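Local coordinates for protein CD180 antigen (Mus musculus, PDB 3T6Q) that may cooperate with MD-1 and TLR4 in the innate response of B cells to bacterial lipopolysaccharide, leading to NF-kappa-B activation, at residues 459-463 / 464-468. Numbering follows the deposited sequence.
Sequences NHFPK and GNIQK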
loop_
_atom_site.group_PDB
_atom_site.type_symbol
_atom_site.label_atom_id
_atom_site.label_comp_id
_atom_site.label_asym_id
_atom_site.label_seq_id
_atom_site.Cartn_x
_atom_site.Cartn_y
_atom_site.Cartn_z
ATOM N N ASN A 459 43.065 -28.710 8.993
ATOM C CA ASN A 459 44.438 -28.738 9.485
ATOM C C ASN A 459 45.199 -29.834 8.709
ATOM O O ASN A 459 44.670 -30.332 7.708
ATOM C CB ASN A 459 44.494 -28.974 10.986
ATOM C CG ASN A 459 43.977 -27.775 11.765
ATOM O OD1 ASN A 459 44.748 -26.923 12.169
ATOM N ND2 ASN A 459 42.660 -27.683 11.912
ATOM N N HIS A 460 46.391 -30.228 9.180
ATOM C CA HIS A 460 47.239 -31.183 8.409
ATOM C C HIS A 460 48.112 -32.098 9.212
ATOM O O HIS A 460 48.487 -31.809 10.369
ATOM C CB HIS A 460 48.116 -30.439 7.407
ATOM C CG HIS A 460 49.254 -29.679 8.050
ATOM N ND1 HIS A 460 50.518 -30.180 8.130
ATOM C CD2 HIS A 460 49.286 -28.422 8.666
ATOM C CE1 HIS A 460 51.311 -29.294 8.763
ATOM N NE2 HIS A 460 50.559 -28.212 9.084
ATOM N N PHE A 461 48.458 -33.221 8.580
ATOM C CA PHE A 461 49.408 -34.149 9.141
ATOM C C PHE A 461 50.551 -34.274 8.138
ATOM O O PHE A 461 50.315 -34.173 6.924
ATOM C CB PHE A 461 48.765 -35.523 9.358
ATOM C CG PHE A 461 47.784 -35.575 10.500
ATOM C CD1 PHE A 461 48.150 -36.100 11.735
ATOM C CD2 PHE A 461 46.485 -35.113 10.332
ATOM C CE1 PHE A 461 47.222 -36.158 12.778
ATOM C CE2 PHE A 461 45.563 -35.161 11.363
ATOM C CZ PHE A 461 45.934 -35.679 12.592
ATOM N N PRO A 462 51.777 -34.515 8.634
ATOM C CA PRO A 462 52.898 -34.691 7.704
ATOM C C PRO A 462 52.565 -35.793 6.680
ATOM O O PRO A 462 52.180 -36.894 7.075
ATOM C CB PRO A 462 54.056 -35.118 8.623
ATOM C CG PRO A 462 53.690 -34.595 9.970
ATOM C CD PRO A 462 52.193 -34.670 10.047
ATOM N N LYS A 463 52.646 -35.458 5.389
ATOM C CA LYS A 463 52.402 -36.423 4.281
ATOM C C LYS A 463 50.991 -37.030 4.225
ATOM O O LYS A 463 50.813 -38.137 3.697
ATOM C CB LYS A 463 53.422 -37.565 4.336
ATOM C CG LYS A 463 54.872 -37.124 4.382
ATOM C CD LYS A 463 55.204 -36.232 3.205
ATOM C CE LYS A 463 56.628 -36.475 2.770
ATOM N NZ LYS A 463 57.028 -35.375 1.871
ATOM N N GLY A 464 50.003 -36.324 4.796
ATOM C CA GLY A 464 48.592 -36.770 4.808
ATOM C C GLY A 464 48.368 -38.063 5.568
ATOM O O GLY A 464 47.403 -38.781 5.299
ATOM N N ASN A 465 49.267 -38.395 6.480
ATOM C CA ASN A 465 49.122 -39.614 7.260
ATOM C C ASN A 465 49.001 -39.363 8.774
ATOM O O ASN A 465 49.854 -38.692 9.360
ATOM C CB ASN A 465 50.301 -40.559 7.025
ATOM C CG ASN A 465 50.149 -41.867 7.788
ATOM O OD1 ASN A 465 49.153 -42.577 7.629
ATOM N ND2 ASN A 465 51.111 -42.162 8.677
ATOM N N ILE A 466 47.996 -39.964 9.416
ATOM C CA ILE A 466 47.936 -39.932 10.874
ATOM C C ILE A 466 48.658 -41.142 11.378
ATOM O O ILE A 466 48.203 -42.270 11.170
ATOM C CB ILE A 466 46.498 -39.920 11.423
ATOM C CG1 ILE A 466 45.663 -38.830 10.706
ATOM C CG2 ILE A 466 46.527 -39.653 12.921
ATOM C CD1 ILE A 466 44.267 -38.659 11.313
ATOM N N GLN A 467 49.776 -40.901 12.055
ATOM C CA GLN A 467 50.612 -41.977 12.638
ATOM C C GLN A 467 50.043 -42.480 13.932
ATOM O O GLN A 467 49.138 -41.865 14.485
ATOM C CB GLN A 467 52.031 -41.491 12.874
ATOM C CG GLN A 467 52.889 -41.569 11.621
ATOM C CD GLN A 467 54.242 -40.915 11.793
ATOM O OE1 GLN A 467 54.336 -39.718 12.078
ATOM N NE2 GLN A 467 55.296 -41.692 11.606
ATOM N N LYS A 468 50.558 -43.615 14.393
ATOM C CA LYS A 468 50.195 -44.164 15.688
ATOM C C LYS A 468 50.414 -43.104 16.775
ATOM O O LYS A 468 49.600 -42.971 17.669
ATOM C CB LYS A 468 51.057 -45.395 15.983
ATOM C CG LYS A 468 50.781 -46.024 17.338
ATOM C CD LYS A 468 51.503 -47.362 17.475
ATOM C CE LYS A 468 51.409 -47.866 18.904
ATOM N NZ LYS A 468 51.315 -49.351 18.937
#
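F461 packs a ring face against I466 where the chain doubles back through two overlapping beta turns. With F461 CG anti to the carbonyl carbon (chi1 -72°), the ring swings clear of the turn its own O closes. I466 CG1 stands 3.5 Å above the ring centre, almost on the normal, a CH-pi contact. CD1, the next atom of that branch, stays over the same face, 3.6 Å from F461 CZ, and the other branch brings I466 CG2 to 3.6 Å from F461 CE1. On the same side of the ring plane, N465 O comes obliquely, 3.4 Å from F461 CB. F461 O closes a type II turn through P462 and K463, taking the G464 N-H at 3.0 Å from above the carbonyl plane. P462 O follows with a weak bond, 3.3 Å from N465 N, across a type I' turn in which K463 and G464 both have positive phi. In leucine-rich repeat 16, residues 459-463 follow strand 453-455; the N459 side chain hydrogen-bonds L456 O in its own repeat and L432 O and L437 N in the preceding one, as in the asparagine ladder. F461 also rests on I439 and L488, while short strand 465-466 pairs in parallel with strand 490-491 of the next repeat.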